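Local coordinates for replication protein A (Methanococcus maripaludis, PDB 3E0E) that probably binds DNA through OB-fold domains, of which this fragment is one, at residues L39-L44 with S50-L55. Sequence-based numbering, arbitrary orientation.
Sequences LKSLFL and SIRGTL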
loop_
_atom_site.group_PDB
_atom_site.type_symbol
_atom_site.label_atom_id
_atom_site.label_comp_id
_atom_site.label_asym_id
_atom_site.label_seq_id
_atom_site.Cartn_x
_atom_site.Cartn_y
_atom_site.Cartn_z
ATOM N N LEU A 39 -3.209 1.943 12.004
ATOM C CA LEU A 39 -3.413 2.161 10.575
ATOM C C LEU A 39 -2.426 3.194 10.067
ATOM O O LEU A 39 -2.237 4.239 10.682
ATOM C CB LEU A 39 -4.839 2.660 10.279
ATOM C CG LEU A 39 -5.173 3.164 8.860
ATOM C CD1 LEU A 39 -4.550 4.531 8.626
ATOM C CD2 LEU A 39 -4.718 2.163 7.812
ATOM N N LYS A 40 -1.802 2.899 8.933
ATOM C CA LYS A 40 -0.881 3.830 8.301
ATOM C C LYS A 40 -1.285 3.796 6.832
ATOM O O LYS A 40 -1.215 2.746 6.193
ATOM C CB LYS A 40 0.570 3.364 8.459
ATOM C CG LYS A 40 1.555 4.470 8.843
ATOM C CD LYS A 40 2.612 4.718 7.773
ATOM C CE LYS A 40 3.590 3.555 7.619
ATOM N NZ LYS A 40 4.832 3.717 8.442
ATOM N N SER A 41 -1.750 4.926 6.308
ATOM C CA SER A 41 -2.149 4.990 4.911
ATOM C C SER A 41 -1.002 5.441 4.015
ATOM O O SER A 41 -0.176 6.266 4.404
ATOM C CB SER A 41 -3.332 5.948 4.732
ATOM O OG SER A 41 -4.459 5.511 5.470
ATOM N N LEU A 42 -0.970 4.890 2.808
ATOM C CA LEU A 42 0.043 5.234 1.822
ATOM C C LEU A 42 -0.663 5.576 0.526
ATOM O O LEU A 42 -1.744 5.060 0.252
ATOM C CB LEU A 42 0.965 4.045 1.532
ATOM C CG LEU A 42 1.738 3.394 2.675
ATOM C CD1 LEU A 42 2.627 2.275 2.123
ATOM C CD2 LEU A 42 2.571 4.445 3.378
ATOM N N PHE A 43 -0.077 6.469 -0.259
ATOM C CA PHE A 43 -0.648 6.755 -1.560
ATOM C C PHE A 43 0.403 6.192 -2.499
ATOM O O PHE A 43 1.557 6.616 -2.488
ATOM C CB PHE A 43 -0.854 8.248 -1.800
ATOM C CG PHE A 43 -1.781 8.532 -2.945
ATOM C CD1 PHE A 43 -1.312 9.111 -4.116
ATOM C CD2 PHE A 43 -3.122 8.165 -2.868
ATOM C CE1 PHE A 43 -2.162 9.320 -5.200
ATOM C CE2 PHE A 43 -3.981 8.368 -3.945
ATOM C CZ PHE A 43 -3.500 8.947 -5.113
ATOM N N LEU A 44 -0.005 5.211 -3.293
ATOM C CA LEU A 44 0.894 4.518 -4.206
ATOM C C LEU A 44 0.629 4.868 -5.656
ATOM O O LEU A 44 -0.510 5.107 -6.042
ATOM C CB LEU A 44 0.725 3.018 -4.001
ATOM C CG LEU A 44 0.951 2.557 -2.558
ATOM C CD1 LEU A 44 0.395 1.161 -2.380
ATOM C CD2 LEU A 44 2.434 2.604 -2.226
ATOM N N SER A 50 -2.879 5.436 -9.665
ATOM C CA SER A 50 -2.573 5.581 -8.252
ATOM C C SER A 50 -3.662 4.914 -7.421
ATOM O O SER A 50 -4.800 4.761 -7.872
ATOM C CB SER A 50 -2.481 7.060 -7.887
ATOM O OG SER A 50 -3.711 7.716 -8.135
ATOM N N ILE A 51 -3.313 4.524 -6.203
ATOM C CA ILE A 51 -4.271 3.871 -5.327
ATOM C C ILE A 51 -3.828 4.020 -3.877
ATOM O O ILE A 51 -2.636 4.140 -3.598
ATOM C CB ILE A 51 -4.375 2.377 -5.681
ATOM C CG1 ILE A 51 -5.493 1.712 -4.876
ATOM C CG2 ILE A 51 -3.037 1.690 -5.407
ATOM C CD1 ILE A 51 -5.767 0.290 -5.292
ATOM N N ARG A 52 -4.793 4.031 -2.965
ATOM C CA ARG A 52 -4.504 4.145 -1.541
ATOM C C ARG A 52 -4.167 2.759 -1.010
ATOM O O ARG A 52 -4.801 1.778 -1.383
ATOM C CB ARG A 52 -5.726 4.681 -0.794
ATOM C CG ARG A 52 -5.532 4.832 0.705
ATOM C CD ARG A 52 -6.871 4.945 1.405
ATOM N NE ARG A 52 -6.733 5.304 2.810
ATOM C CZ ARG A 52 -7.599 4.963 3.760
ATOM N NH1 ARG A 52 -8.673 4.243 3.462
ATOM N NH2 ARG A 52 -7.391 5.348 5.011
ATOM N N GLY A 53 -3.157 2.689 -0.151
ATOM C CA GLY A 53 -2.773 1.423 0.445
ATOM C C GLY A 53 -2.926 1.550 1.946
ATOM O O GLY A 53 -2.589 2.589 2.506
ATOM N N THR A 54 -3.445 0.516 2.602
ATOM C CA THR A 54 -3.616 0.572 4.045
ATOM C C THR A 54 -2.782 -0.480 4.778
ATOM O O THR A 54 -2.939 -1.686 4.569
ATOM C CB THR A 54 -5.103 0.427 4.446
ATOM O OG1 THR A 54 -5.637 -0.791 3.913
ATOM C CG2 THR A 54 -5.910 1.604 3.913
ATOM N N LEU A 55 -1.881 0.006 5.622
ATOM C CA LEU A 55 -1.003 -0.838 6.422
ATOM C C LEU A 55 -1.682 -0.975 7.775
ATOM O O LEU A 55 -1.950 0.025 8.437
ATOM C CB LEU A 55 0.362 -0.167 6.593
ATOM C CG LEU A 55 1.220 0.038 5.342
ATOM C CD1 LEU A 55 2.396 0.934 5.681
ATOM C CD2 LEU A 55 1.698 -1.308 4.803
#
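Lys40 and Leu55, Leu42 and Gly53, and Leu44 and Ile51 each exchange two backbone hydrogen bonds, the straightest from Gly53 N to Leu42 O (2.8 Å, 171° at the hydrogen). The hairpin illustrates how a barrel strand pair can turn a mainly apolar face inward and carry polar cross-strand bonds on the other. On the face bearing Leu42, Leu44 and Leu55, Leu55 CD1 reaches Leu42 CD1 at 3.8 Å. Leu55 CD1 also sits 3.5 Å from Lys40 CE, closer than usual van der Waals contact; the bent lysine chain carries NZ to the carbonyls of Ala60 and Phe62. Gly53, having no side chain, leaves Leu44 CD1 to approach its CA at 4.3 Å. On the other face, Arg52, paired with Phe43, extends lengthwise to Ser41, two positions away, where NH2 donates a diagonal bond to Ser41 OG at 3.0 Å. The hydroxyl oxygen lies 29° out of the guanidinium plane. Thr54 CG2 covers one guanidinium face, and NH1 forms a salt bridge with Glu84. At the opposite end, Phe43 CZ meets Ser50 OG at 3.3 Å. The two strands are the second and third of the OB-fold barrel: 37-46 pairs antiparallel with 12-29, 49-56 runs parallel to 83-87, and Ile90 of strand 89-92 packs against Leu42 and Leu55.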